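Local coordinates for Card1 endonuclease domain-containing protein (Vibrio cholerae, PDB 1XMX) that is of unknown function but carries a Card1-like nuclease domain of the PD-(D/E)XK clan and probably binds, and may cut, nucleic acid, at residues A[187-192]-A[310-315]; A[253-258]-A[275-280]; A[320-325]-A[352-357]; A[327-332]-A[358-363]; A[340-345]-A[366-371]. One frame throughout, in Å; residues are numbered along the deposited sequence.

Contact 1: A[187-192]-A[310-315]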
# COMPACT_ATOMS: atom_id res chain seq x y z
N GLY A 187 -23.97 -4.55 20.43
CA GLY A 187 -23.28 -5.53 21.19
C GLY A 187 -21.77 -5.45 21.07
O GLY A 187 -21.06 -5.77 22.04
N LEU A 188 -21.27 -5.03 19.89
CA LEU A 188 -19.84 -4.99 19.67
C LEU A 188 -19.21 -3.76 20.32
O LEU A 188 -18.07 -3.83 20.81
CB LEU A 188 -19.49 -5.12 18.18
CG LEU A 188 -19.36 -6.58 17.71
CD1 LEU A 188 -19.40 -6.67 16.23
CD2 LEU A 188 -18.13 -7.26 18.30
N ALA A 189 -19.95 -2.66 20.33
CA ALA A 189 -19.66 -1.54 21.19
C ALA A 189 -19.50 -1.92 22.69
O ALA A 189 -18.56 -1.44 23.37
CB ALA A 189 -20.75 -0.48 21.05
N THR A 190 -20.40 -2.74 23.23
CA THR A 190 -20.26 -3.10 24.64
C THR A 190 -19.05 -4.00 24.85
O THR A 190 -18.38 -3.89 25.86
CB THR A 190 -21.48 -3.83 25.16
OG1 THR A 190 -22.65 -3.07 24.81
CG2 THR A 190 -21.38 -4.00 26.73
N LEU A 191 -18.82 -4.93 23.92
CA LEU A 191 -17.65 -5.82 23.94
C LEU A 191 -16.35 -5.02 23.83
O LEU A 191 -15.36 -5.29 24.55
CB LEU A 191 -17.72 -6.82 22.78
CG LEU A 191 -16.67 -7.94 22.92
CD1 LEU A 191 -16.64 -8.60 24.30
CD2 LEU A 191 -16.80 -8.98 21.82
N ASN A 192 -16.35 -4.04 22.92
CA ASN A 192 -15.24 -3.09 22.85
C ASN A 192 -14.95 -2.39 24.18
O ASN A 192 -13.81 -2.32 24.59
CB ASN A 192 -15.45 -2.05 21.78
CG ASN A 192 -14.44 -0.93 21.86
OD1 ASN A 192 -13.27 -1.10 21.45
ND2 ASN A 192 -14.86 0.20 22.39
N LYS A 310 -12.44 0.84 10.15
CA LYS A 310 -13.09 1.41 11.32
C LYS A 310 -14.20 0.49 11.84
O LYS A 310 -15.00 -0.07 11.06
CB LYS A 310 -13.65 2.81 11.05
CG LYS A 310 -12.55 3.89 10.93
CD LYS A 310 -13.16 5.27 10.68
CE LYS A 310 -13.76 5.89 11.93
NZ LYS A 310 -12.90 5.53 13.12
N THR A 311 -14.19 0.28 13.16
CA THR A 311 -15.30 -0.37 13.88
C THR A 311 -16.20 0.63 14.66
O THR A 311 -17.28 0.26 15.09
CB THR A 311 -14.77 -1.42 14.85
OG1 THR A 311 -13.83 -0.77 15.71
CG2 THR A 311 -14.07 -2.59 14.14
N LYS A 312 -15.79 1.89 14.80
CA LYS A 312 -16.62 2.93 15.41
C LYS A 312 -17.08 3.93 14.35
O LYS A 312 -16.55 3.97 13.23
CB LYS A 312 -15.85 3.69 16.50
CG LYS A 312 -15.76 3.03 17.89
CD LYS A 312 -16.99 2.07 18.15
CE LYS A 312 -17.36 1.80 19.64
NZ LYS A 312 -18.54 2.66 20.03
N GLY A 313 -18.04 4.77 14.71
CA GLY A 313 -18.61 5.75 13.77
C GLY A 313 -17.78 7.00 13.58
O GLY A 313 -16.94 7.36 14.42
N MET A 314 -17.99 7.68 12.45
CA MET A 314 -17.32 8.97 12.19
C MET A 314 -18.02 10.14 12.86
O MET A 314 -19.22 10.35 12.67
CB MET A 314 -17.21 9.25 10.68
CG MET A 314 -15.82 9.15 10.11
SD MET A 314 -15.84 8.57 8.39
CE MET A 314 -15.74 6.83 8.77
N ARG A 315 -17.24 10.91 13.61
CA ARG A 315 -17.69 12.18 14.16
C ARG A 315 -18.09 13.14 13.05
O ARG A 315 -19.23 13.59 13.00
CB ARG A 315 -16.56 12.81 14.98
CG ARG A 315 -15.85 11.84 15.95
CD ARG A 315 -14.75 12.58 16.72
NE ARG A 315 -14.22 13.65 15.88
CZ ARG A 315 -13.34 14.57 16.28
NH1 ARG A 315 -12.85 14.56 17.52
NH2 ARG A 315 -12.93 15.49 15.42
O HOH W 1 -17.33 1.53 23.03
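Lys312 stretches from a loop to the flank of helix 181-201, where it meets Ala189 and Asn192. Its CB starts across the gap from the helix, with the nearest pair of alpha carbons, those of Ala189 and Lys312, still 7.9 Å apart. CG stands opposite the carbonyl carbon (chi1 -81°), and a nearly eclipsed chi2 of -27° then swings CD toward the helix. CG and CD thus serve as a spacer, and the first atom to make contact is Lys312 CE, 4.0 Å from the amide atom modelled as Asn192 ND2, though whether this is the nitrogen or the oxygen is doubtful. At the tip NZ lies 4.0 Å from the methyl CB of Ala189, a loose van der Waals approach of the ammonium to a methyl. The ammonium also gives a weak bond, 3.4 Å long, from Lys312 NZ to a water, and this water donates to the backbone Ala189 O at 3.2 Å. A long, flexible lysine suits such a place: it spans the distance with methylenes and keeps its charge in solvent.

The loop follows strand 303-310 of the PD-(D/E)XK nuclease core. At the end of that strand Lys310 sits where the lysine of the clan's (D/E)XK signature would be expected, whereas Lys312 reaches out to helix 181-201. Beneath this thin surface bridge the joint is greasier: Leu188 and Thr311 both touch Trp253 of helix 243-266. Farther along the loop, Met314 O accepts a hydrogen bond from Arg348 NH2.

Contact 2: A[253-258]-A[275-280]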
# COMPACT_ATOMS: atom_id res chain seq x y z
N TRP A 253 -10.75 -7.42 15.13
CA TRP A 253 -11.38 -8.47 14.33
C TRP A 253 -11.59 -8.09 12.84
O TRP A 253 -11.52 -8.94 11.95
CB TRP A 253 -12.71 -8.91 14.96
CG TRP A 253 -13.79 -7.90 14.88
CD1 TRP A 253 -14.08 -6.96 15.81
CD2 TRP A 253 -14.74 -7.71 13.80
NE1 TRP A 253 -15.14 -6.20 15.40
CE2 TRP A 253 -15.56 -6.62 14.17
CE3 TRP A 253 -14.99 -8.36 12.58
CZ2 TRP A 253 -16.61 -6.19 13.39
CZ3 TRP A 253 -16.03 -7.90 11.78
CH2 TRP A 253 -16.83 -6.84 12.19
N LEU A 254 -11.89 -6.82 12.57
CA LEU A 254 -12.31 -6.41 11.24
C LEU A 254 -11.10 -6.28 10.32
O LEU A 254 -11.16 -6.62 9.15
CB LEU A 254 -13.05 -5.07 11.31
CG LEU A 254 -13.45 -4.54 9.93
CD1 LEU A 254 -14.41 -5.47 9.14
CD2 LEU A 254 -14.07 -3.17 10.13
N GLU A 255 -9.99 -5.81 10.86
CA GLU A 255 -8.76 -5.68 10.04
C GLU A 255 -8.15 -7.08 9.84
O GLU A 255 -7.53 -7.35 8.83
CB GLU A 255 -7.76 -4.72 10.68
CG GLU A 255 -7.40 -5.10 12.15
CD GLU A 255 -6.53 -4.05 12.83
OE1 GLU A 255 -6.48 -2.88 12.38
OE2 GLU A 255 -5.92 -4.35 13.85
N THR A 256 -8.23 -7.93 10.85
CA THR A 256 -7.82 -9.31 10.74
C THR A 256 -8.58 -10.07 9.66
O THR A 256 -7.97 -10.83 8.90
CB THR A 256 -8.05 -10.04 12.09
OG1 THR A 256 -7.27 -9.39 13.10
CG2 THR A 256 -7.58 -11.48 12.00
N LEU A 257 -9.91 -9.91 9.63
CA LEU A 257 -10.80 -10.45 8.60
C LEU A 257 -10.43 -9.89 7.20
O LEU A 257 -10.33 -10.64 6.21
CB LEU A 257 -12.27 -10.10 8.92
CG LEU A 257 -13.26 -10.43 7.79
CD1 LEU A 257 -13.47 -11.93 7.57
CD2 LEU A 257 -14.57 -9.70 8.07
N VAL A 258 -10.23 -8.58 7.11
CA VAL A 258 -9.87 -8.00 5.84
C VAL A 258 -8.50 -8.54 5.37
O VAL A 258 -8.33 -8.90 4.21
CB VAL A 258 -9.80 -6.48 5.86
CG1 VAL A 258 -9.19 -5.97 4.49
CG2 VAL A 258 -11.22 -5.89 6.16
N ARG A 275 1.18 -8.03 0.91
CA ARG A 275 0.10 -7.66 1.83
C ARG A 275 0.63 -7.70 3.21
O ARG A 275 1.50 -8.52 3.50
CB ARG A 275 -1.09 -8.62 1.76
CG ARG A 275 -0.67 -10.04 1.92
CD ARG A 275 -1.85 -11.06 2.01
NE ARG A 275 -1.21 -12.37 1.90
CZ ARG A 275 -0.75 -13.05 2.95
NH1 ARG A 275 -0.99 -12.62 4.17
NH2 ARG A 275 -0.11 -14.20 2.76
N SER A 276 0.05 -6.88 4.08
CA SER A 276 0.50 -6.81 5.45
C SER A 276 -0.60 -6.32 6.37
O SER A 276 -1.50 -5.64 5.92
CB SER A 276 1.69 -5.88 5.54
OG SER A 276 2.59 -6.40 6.50
N LEU A 277 -0.47 -6.63 7.66
CA LEU A 277 -1.42 -6.28 8.71
C LEU A 277 -0.77 -5.31 9.66
O LEU A 277 0.29 -5.56 10.18
CB LEU A 277 -1.86 -7.56 9.47
CG LEU A 277 -2.95 -7.47 10.55
CD1 LEU A 277 -4.26 -6.77 10.02
CD2 LEU A 277 -3.30 -8.86 11.15
N ASN A 278 -1.40 -4.17 9.86
CA ASN A 278 -0.98 -3.18 10.85
C ASN A 278 0.48 -2.72 10.69
O ASN A 278 1.26 -2.78 11.65
CB ASN A 278 -1.25 -3.68 12.28
CG ASN A 278 -2.73 -3.56 12.65
OD1 ASN A 278 -3.33 -2.50 12.48
ND2 ASN A 278 -3.32 -4.66 13.16
N VAL A 279 0.82 -2.27 9.49
CA VAL A 279 2.14 -1.76 9.23
C VAL A 279 2.34 -0.47 10.03
O VAL A 279 1.51 0.44 9.95
CB VAL A 279 2.30 -1.49 7.72
CG1 VAL A 279 3.74 -1.15 7.42
CG2 VAL A 279 1.85 -2.71 6.91
N GLN A 280 3.39 -0.41 10.85
CA GLN A 280 3.82 0.86 11.47
C GLN A 280 4.72 1.65 10.50
O GLN A 280 5.67 1.12 10.01
CB GLN A 280 4.57 0.60 12.77
CG GLN A 280 3.87 -0.39 13.70
CD GLN A 280 2.51 0.15 14.15
OE1 GLN A 280 1.46 -0.50 14.00
NE2 GLN A 280 2.52 1.35 14.67
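Glu255 and Leu277 cross at about a right angle where helix 243-266 of the PD-(D/E)XK core passes a corner between two strands, 272-276 and 279-285. The contact is tight in two places. In the first, Leu277 CD1 is 3.5 Å from the backbone Glu255 O and 4.1 Å from Glu255 CB. Leucine suits the corner because CG, anti to the backbone N (chi1 -175°), carries a methyl onto the helix backbone. In the second, the extended Glu255 chain brings its carboxylate to the amide of Asn278, with the planes 66° apart and Glu255 OE2 2.7 Å from the atom modelled as Asn278 ND2; that amide is probably turned over, so the donor is undecided. Asn278 forms a G1 beta bulge with Val279 opposite Leu294; its positive phi of 56° is one that asparagine tolerates well. Asp295 and Glu252 bring further acidic groups beside Glu255, a cluster consistent with a nuclease metal site, although no metal is seen among them.

Toward solvent the packing thins. Thr256 comes no nearer with its side chain than 4.5 Å, from OG1 to Leu277 CD2, and a formic acid molecule lies close by. The hydroxyl is already engaged within its own helix, Thr256 OG1 being hydrogen-bonded to Glu252 O.

Contact 3: A[320-325]-A[352-357]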
# COMPACT_ATOMS: atom_id res chain seq x y z
N ASP A 320 -11.66 13.83 10.60
CA ASP A 320 -10.44 13.89 9.80
C ASP A 320 -10.14 12.58 9.05
O ASP A 320 -9.19 12.54 8.29
CB ASP A 320 -9.23 14.34 10.66
CG ASP A 320 -8.63 13.19 11.50
OD1 ASP A 320 -9.31 12.16 11.69
OD2 ASP A 320 -7.47 13.32 11.98
N THR A 321 -10.95 11.54 9.28
CA THR A 321 -10.66 10.16 8.79
C THR A 321 -10.31 10.08 7.27
O THR A 321 -9.31 9.48 6.88
CB THR A 321 -11.82 9.16 9.13
OG1 THR A 321 -11.84 8.91 10.56
CG2 THR A 321 -11.63 7.87 8.42
N LEU A 322 -11.16 10.69 6.46
CA LEU A 322 -11.11 10.63 5.03
C LEU A 322 -10.05 11.58 4.42
O LEU A 322 -9.40 11.21 3.45
CB LEU A 322 -12.49 10.94 4.46
CG LEU A 322 -13.55 9.88 4.79
CD1 LEU A 322 -14.79 10.35 4.10
CD2 LEU A 322 -13.18 8.50 4.23
N TYR A 323 -9.92 12.80 4.96
CA TYR A 323 -8.82 13.72 4.56
C TYR A 323 -7.46 13.15 4.89
O TYR A 323 -6.51 13.29 4.10
CB TYR A 323 -8.94 15.03 5.30
CG TYR A 323 -10.09 15.80 4.89
CD1 TYR A 323 -10.24 16.17 3.57
CD2 TYR A 323 -11.05 16.15 5.80
CE1 TYR A 323 -11.35 16.89 3.15
CE2 TYR A 323 -12.15 16.85 5.41
CZ TYR A 323 -12.29 17.23 4.09
OH TYR A 323 -13.41 17.98 3.75
N LYS A 324 -7.38 12.56 6.08
CA LYS A 324 -6.15 11.91 6.49
C LYS A 324 -5.83 10.68 5.65
O LYS A 324 -4.68 10.48 5.30
CB LYS A 324 -6.22 11.51 7.96
CG LYS A 324 -4.95 10.90 8.44
CD LYS A 324 -5.24 10.21 9.78
CE LYS A 324 -4.04 10.05 10.65
NZ LYS A 324 -3.21 8.85 10.30
N LEU A 325 -6.82 9.84 5.38
CA LEU A 325 -6.58 8.65 4.53
C LEU A 325 -6.05 9.05 3.15
O LEU A 325 -5.04 8.53 2.72
CB LEU A 325 -7.83 7.77 4.38
CG LEU A 325 -7.75 6.44 3.61
CD1 LEU A 325 -6.62 5.53 4.10
CD2 LEU A 325 -9.11 5.70 3.64
N ILE A 352 -19.93 9.76 2.50
CA ILE A 352 -20.01 9.10 1.22
C ILE A 352 -19.63 10.04 0.07
O ILE A 352 -18.74 9.75 -0.73
CB ILE A 352 -21.39 8.51 1.01
CG1 ILE A 352 -21.64 7.46 2.12
CG2 ILE A 352 -21.46 7.85 -0.33
CD1 ILE A 352 -22.99 6.76 2.01
N THR A 353 -20.33 11.15 0.01
CA THR A 353 -20.04 12.19 -0.96
C THR A 353 -18.59 12.66 -0.82
O THR A 353 -17.91 12.90 -1.78
CB THR A 353 -21.03 13.32 -0.78
OG1 THR A 353 -22.36 12.82 -1.09
CG2 THR A 353 -20.65 14.52 -1.72
N ARG A 354 -18.08 12.73 0.39
CA ARG A 354 -16.73 13.17 0.57
C ARG A 354 -15.68 12.15 0.07
O ARG A 354 -14.67 12.55 -0.53
CB ARG A 354 -16.49 13.45 2.01
CG ARG A 354 -15.12 13.91 2.29
CD ARG A 354 -15.21 15.15 3.18
NE ARG A 354 -15.02 14.81 4.57
CZ ARG A 354 -15.46 15.53 5.58
NH1 ARG A 354 -16.13 16.65 5.34
NH2 ARG A 354 -15.23 15.13 6.83
N ALA A 355 -15.90 10.87 0.37
CA ALA A 355 -15.07 9.78 -0.13
C ALA A 355 -15.04 9.79 -1.68
O ALA A 355 -13.98 9.62 -2.29
CB ALA A 355 -15.54 8.41 0.46
N GLU A 356 -16.20 9.99 -2.31
CA GLU A 356 -16.27 10.11 -3.75
C GLU A 356 -15.46 11.31 -4.30
O GLU A 356 -14.64 11.16 -5.22
CB GLU A 356 -17.73 10.18 -4.20
CG GLU A 356 -17.87 10.10 -5.72
CD GLU A 356 -19.25 10.53 -6.26
OE1 GLU A 356 -20.18 10.79 -5.45
OE2 GLU A 356 -19.39 10.61 -7.51
N ASP A 357 -15.66 12.48 -3.72
CA ASP A 357 -14.90 13.71 -4.02
C ASP A 357 -13.38 13.47 -3.95
O ASP A 357 -12.64 13.90 -4.84
CB ASP A 357 -15.28 14.81 -3.01
CG ASP A 357 -14.82 16.19 -3.46
OD1 ASP A 357 -14.83 16.42 -4.70
OD2 ASP A 357 -14.45 17.03 -2.58
O HOH W 2 -12.80 13.19 6.85
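The Arg354 guanidinium carries Tyr323 over one face: CE2 of Tyr323 sits 3.5 Å above the plane, over its centre, with ring and guanidinium 31° apart. The tyrosine oxygen overhangs the same group, but Tyr323 OH and Arg354 NH1, 3.4 Å apart, meet at a poor angle, so this is contact by packing and not by a hydrogen bond. At the polar edge of the contact, Arg354 NH2 donates to a water at 3.1 Å, and that water also accepts from the backbone Leu322 N, an amide in the first turn of its helix.

These groups join helices 321-333 and 349-358, the connections of two successive beta-alpha-beta crossovers in the nuclease core. The short segments run almost parallel, 14° apart, with axes 10.2 Å from each other. Arg354 spans the outer part of this gap: its CG is anti to the backbone N (chi1 -180°), and bends at chi2 and chi3 turn the guanidinium onto the ring. Tyrosine and arginine suit this outer side, as each pairs a broad flat surface with a polar end; a formic acid molecule lies close to the Arg354 side chain. Leucine and alanine fill the inner part, where Leu341 of the sheet also touches Leu322. There Leu322 CD1 rests 4.2 Å from Ala355 CB.

Contact 4: A[327-332]-A[358-363]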
# COMPACT_ATOMS: atom_id res chain seq x y z
N SER A 327 -4.53 11.69 2.34
CA SER A 327 -3.25 12.29 2.50
C SER A 327 -2.13 11.23 2.67
O SER A 327 -1.01 11.40 2.20
CB SER A 327 -3.32 13.22 3.68
OG SER A 327 -2.05 13.34 4.23
N LEU A 328 -2.42 10.17 3.39
CA LEU A 328 -1.48 9.07 3.50
C LEU A 328 -1.22 8.39 2.12
O LEU A 328 -0.09 8.15 1.72
CB LEU A 328 -2.06 8.04 4.43
CG LEU A 328 -1.91 8.43 5.88
CD1 LEU A 328 -2.57 7.27 6.61
CD2 LEU A 328 -0.45 8.48 6.18
N ARG A 329 -2.29 8.13 1.42
CA ARG A 329 -2.26 7.52 0.11
C ARG A 329 -1.23 8.27 -0.81
O ARG A 329 -0.21 7.70 -1.24
CB ARG A 329 -3.70 7.59 -0.37
CG ARG A 329 -3.99 7.03 -1.75
CD ARG A 329 -4.40 8.19 -2.55
NE ARG A 329 -5.81 8.21 -2.80
CZ ARG A 329 -6.43 9.30 -3.23
NH1 ARG A 329 -5.73 10.42 -3.36
NH2 ARG A 329 -7.74 9.28 -3.48
N ASP A 330 -1.47 9.56 -1.02
CA ASP A 330 -0.58 10.44 -1.79
C ASP A 330 0.87 10.37 -1.35
O ASP A 330 1.76 10.07 -2.15
CB ASP A 330 -1.10 11.88 -1.70
CG ASP A 330 -2.53 12.04 -2.32
OD1 ASP A 330 -2.87 11.23 -3.27
OD2 ASP A 330 -3.30 12.94 -1.85
N LEU A 331 1.09 10.62 -0.07
CA LEU A 331 2.41 10.75 0.49
C LEU A 331 3.17 9.43 0.58
O LEU A 331 4.40 9.44 0.64
CB LEU A 331 2.28 11.36 1.91
CG LEU A 331 2.52 12.89 2.02
CD1 LEU A 331 1.40 13.63 2.65
CD2 LEU A 331 3.81 13.21 2.79
N LEU A 332 2.46 8.30 0.62
CA LEU A 332 3.15 7.00 0.79
C LEU A 332 3.27 6.17 -0.51
O LEU A 332 4.06 5.19 -0.60
CB LEU A 332 2.49 6.17 1.93
CG LEU A 332 2.45 6.78 3.37
CD1 LEU A 332 1.74 5.88 4.31
CD2 LEU A 332 3.80 7.06 4.00
N LEU A 358 -12.93 12.82 -2.89
CA LEU A 358 -11.52 12.45 -2.69
C LEU A 358 -11.02 11.19 -3.47
O LEU A 358 -9.85 10.86 -3.38
CB LEU A 358 -11.26 12.22 -1.20
CG LEU A 358 -10.87 13.41 -0.28
CD1 LEU A 358 -10.99 14.78 -0.93
CD2 LEU A 358 -11.50 13.39 1.15
N GLY A 359 -11.90 10.44 -4.13
CA GLY A 359 -11.47 9.21 -4.83
C GLY A 359 -11.13 8.05 -3.89
O GLY A 359 -10.25 7.23 -4.19
N LEU A 360 -11.82 7.95 -2.73
CA LEU A 360 -11.54 6.88 -1.74
C LEU A 360 -12.65 5.87 -1.92
O LEU A 360 -13.82 6.23 -2.10
CB LEU A 360 -11.55 7.42 -0.26
CG LEU A 360 -10.38 8.37 0.05
CD1 LEU A 360 -10.57 9.17 1.41
CD2 LEU A 360 -9.11 7.60 0.10
N ALA A 361 -12.30 4.59 -1.90
CA ALA A 361 -13.34 3.57 -2.03
C ALA A 361 -13.95 3.34 -0.63
O ALA A 361 -13.29 3.57 0.39
CB ALA A 361 -12.68 2.26 -2.59
N LEU A 362 -15.18 2.84 -0.58
CA LEU A 362 -15.81 2.53 0.71
C LEU A 362 -16.41 1.12 0.72
O LEU A 362 -17.01 0.68 -0.27
CB LEU A 362 -16.96 3.52 1.03
CG LEU A 362 -16.60 4.97 1.35
CD1 LEU A 362 -17.83 5.74 1.71
CD2 LEU A 362 -15.57 5.07 2.44
N ILE A 363 -16.28 0.44 1.85
CA ILE A 363 -17.15 -0.70 2.12
C ILE A 363 -17.85 -0.51 3.50
O ILE A 363 -17.19 -0.53 4.56
CB ILE A 363 -16.41 -2.05 2.07
CG1 ILE A 363 -15.86 -2.33 0.65
CG2 ILE A 363 -17.35 -3.20 2.44
CD1 ILE A 363 -15.00 -3.66 0.61
O HOH W 3 -8.12 5.95 -3.84
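Arg329 holds the C-terminal end of helix 349-358 through a single nitrogen. NH2 of Arg329 donates to Leu358 O at 2.6 Å; the bond is short but bent, with an N-H...O angle of 132°, and it reaches the oxygen within the carbonyl plane. A second, weak bond runs from Arg329 NH2 to Gly359 O at 3.3 Å. Both carbonyls lie at the edge of the guanidinium, while Leu360 CD2 approaches the same nitrogen obliquely, 4.2 Å from Arg329 NH2.

Behind this first shell, Asp330 fixes the rotation of the guanidinium. Its OD1 makes a salt bridge with Arg329 NH1 at 3.0 Å, almost in the guanidinium plane and on the syn side of the carboxylate but tilted from its plane. Two bends in the chain, at chi2 and chi3, bring the group round to both partners. The acceptors are presented by a Schellman motif, in which Gly359 takes a positive phi of 73°, a conformation that favours glycine. Arginine suits such a helix end, where the positive group would probably be drawn by the partial negative charge of the last carbonyls.

The contact thus ties helix 321-333 to the turn between helix 349-358 and strand 361-363, which pairs in parallel with strand 338-343.

Contact 5: A[340-345]-A[366-371]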
# COMPACT_ATOMS: atom_id res chain seq x y z
N MET A 340 -8.91 2.65 0.52
CA MET A 340 -10.25 2.25 0.83
C MET A 340 -10.53 2.43 2.35
O MET A 340 -9.65 2.21 3.18
CB MET A 340 -10.33 0.77 0.51
CG MET A 340 -11.55 0.13 1.09
SD MET A 340 -11.82 -1.56 0.58
CE MET A 340 -12.49 -1.31 -1.12
N LEU A 341 -11.75 2.79 2.71
CA LEU A 341 -12.15 2.70 4.14
C LEU A 341 -13.18 1.59 4.29
O LEU A 341 -14.21 1.60 3.61
CB LEU A 341 -12.69 4.04 4.64
CG LEU A 341 -13.38 4.11 6.00
CD1 LEU A 341 -12.41 3.72 7.10
CD2 LEU A 341 -13.92 5.56 6.22
N VAL A 342 -12.88 0.60 5.14
CA VAL A 342 -13.88 -0.42 5.47
C VAL A 342 -14.49 -0.03 6.84
O VAL A 342 -13.76 0.14 7.81
CB VAL A 342 -13.27 -1.84 5.50
CG1 VAL A 342 -14.33 -2.87 5.98
CG2 VAL A 342 -12.66 -2.19 4.06
N SER A 343 -15.81 0.14 6.88
CA SER A 343 -16.49 0.65 8.06
C SER A 343 -17.56 -0.35 8.50
O SER A 343 -18.39 -0.75 7.70
CB SER A 343 -17.14 2.00 7.78
OG SER A 343 -17.70 2.53 8.98
N PHE A 344 -17.50 -0.76 9.77
CA PHE A 344 -18.46 -1.63 10.38
C PHE A 344 -19.78 -0.90 10.64
O PHE A 344 -20.86 -1.52 10.57
CB PHE A 344 -17.85 -2.18 11.67
CG PHE A 344 -18.79 -3.06 12.48
CD1 PHE A 344 -19.15 -4.33 12.03
CD2 PHE A 344 -19.27 -2.63 13.69
CE1 PHE A 344 -20.01 -5.15 12.78
CE2 PHE A 344 -20.11 -3.44 14.44
CZ PHE A 344 -20.49 -4.70 13.98
N ARG A 345 -19.70 0.41 10.89
CA ARG A 345 -20.87 1.20 11.17
C ARG A 345 -21.33 1.98 9.94
O ARG A 345 -20.53 2.30 9.09
CB ARG A 345 -20.58 2.16 12.34
CG ARG A 345 -20.19 1.46 13.70
CD ARG A 345 -21.36 1.38 14.71
NE ARG A 345 -22.35 0.32 14.39
CZ ARG A 345 -23.68 0.48 14.28
NH1 ARG A 345 -24.24 1.66 14.49
NH2 ARG A 345 -24.47 -0.55 13.96
N ASP A 366 -23.56 -2.66 4.99
CA ASP A 366 -24.47 -3.36 4.10
C ASP A 366 -23.69 -4.32 3.19
O ASP A 366 -24.13 -5.46 2.90
CB ASP A 366 -25.28 -2.34 3.30
CG ASP A 366 -26.27 -1.55 4.18
OD1 ASP A 366 -26.67 -2.04 5.28
OD2 ASP A 366 -26.65 -0.43 3.76
N GLU A 367 -22.50 -3.88 2.79
CA GLU A 367 -21.70 -4.63 1.85
C GLU A 367 -20.68 -5.51 2.50
O GLU A 367 -19.96 -6.26 1.83
CB GLU A 367 -21.03 -3.65 0.93
CG GLU A 367 -22.09 -2.68 0.49
CD GLU A 367 -21.50 -1.38 0.11
OE1 GLU A 367 -21.05 -1.35 -1.06
OE2 GLU A 367 -21.46 -0.44 0.98
N LEU A 368 -20.60 -5.44 3.82
CA LEU A 368 -19.66 -6.31 4.52
C LEU A 368 -19.93 -7.80 4.34
O LEU A 368 -19.00 -8.63 4.41
CB LEU A 368 -19.57 -5.96 6.00
CG LEU A 368 -18.67 -4.81 6.40
CD1 LEU A 368 -18.82 -4.71 7.91
CD2 LEU A 368 -17.21 -5.12 6.01
N LYS A 369 -21.19 -8.14 4.10
CA LYS A 369 -21.52 -9.54 3.80
C LYS A 369 -20.99 -9.97 2.41
O LYS A 369 -20.91 -11.15 2.12
CB LYS A 369 -23.01 -9.85 3.98
CG LYS A 369 -23.93 -8.92 3.24
CD LYS A 369 -24.89 -8.18 4.25
CE LYS A 369 -26.03 -9.09 4.78
NZ LYS A 369 -26.19 -8.99 6.28
N ASP A 370 -20.59 -9.01 1.58
CA ASP A 370 -19.89 -9.33 0.34
C ASP A 370 -18.45 -8.80 0.31
O ASP A 370 -17.99 -8.29 -0.67
CB ASP A 370 -20.70 -8.79 -0.78
CG ASP A 370 -22.04 -9.46 -0.86
OD1 ASP A 370 -22.08 -10.69 -1.09
OD2 ASP A 370 -23.05 -8.78 -0.65
N LEU A 371 -17.77 -8.90 1.45
CA LEU A 371 -16.48 -8.24 1.61
C LEU A 371 -15.56 -8.77 0.52
O LEU A 371 -14.86 -8.03 -0.14
CB LEU A 371 -15.89 -8.54 3.01
CG LEU A 371 -14.49 -8.02 3.39
CD1 LEU A 371 -14.34 -6.47 3.25
CD2 LEU A 371 -14.07 -8.46 4.76
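Leu368 packs its two methyls against different parts of the chain at the end of strand 338-343. The apolar contacts carry the join. CD2 of Leu368 meets CG1 of Val342 at 3.7 Å, and the valine places this methyl there by setting CG1 anti to its backbone N (chi1 175°). The other methyl, Leu368 CD1, lies 4.0 Å from Phe344 CA and approaches the ring obliquely, 4.2 Å from Phe344 CD1. Although the first bond of the Phe344 side chain leads away from Leu368, the ring carbon CD1 still comes within packing distance, and the two side chains cross at about a right angle. Beta-branched valine suits the strand, and leucine, with its forked end, can fill the angle between strand and ring.

Polar bonds serve to shape each partner. Ser343 OG donates to Arg345 O at 2.8 Å, in the carbonyl plane and on a lone pair, which ties down the chain just as it leaves the strand. On the other side, Asp370 N bonds to Glu367 O at 2.8 Å, closing a turn around Leu368. Asp370 then occupies the N-cap position of the next helix, though without a capping bond from its carboxylate.

Aromatic packing extends the cluster, since Phe344 and Trp253 of helix 243-266 form a T-shaped pair and Leu188 and Ala181 of helix 181-201 touch the Phe344 ring. The contact therefore sits buried at the end of the parallel strands 303-310, 338-343 and 361-363, between helix 243-266 and the turn leading into helix 371-380.

How the contacts relate
Contacts 3, 4 and 5 interlock along the chain. The centres of contacts 3 and 4 are about 8 Å apart, linked where Ala355 O lies 2.8 Å from Leu360 N, a probable hydrogen bond. Contact 4 joins contact 5 through neighbouring strands, with Ile363 O 2.8 Å from Ser343 N. Contact 2, nested in the long loop closed by contact 1, lies about 14 Å, centre to centre, from contact 5, and Trp253 and Phe344 bring the two together. Contact 1 reaches contact 5 through the strand pairing of Lys310. The presumed nuclease site would draw on contact 2, where Glu255 adjoins Asp295, and on Lys310 of contact 1; contacts 3 and 4 belong to the helical layer covering the sheet.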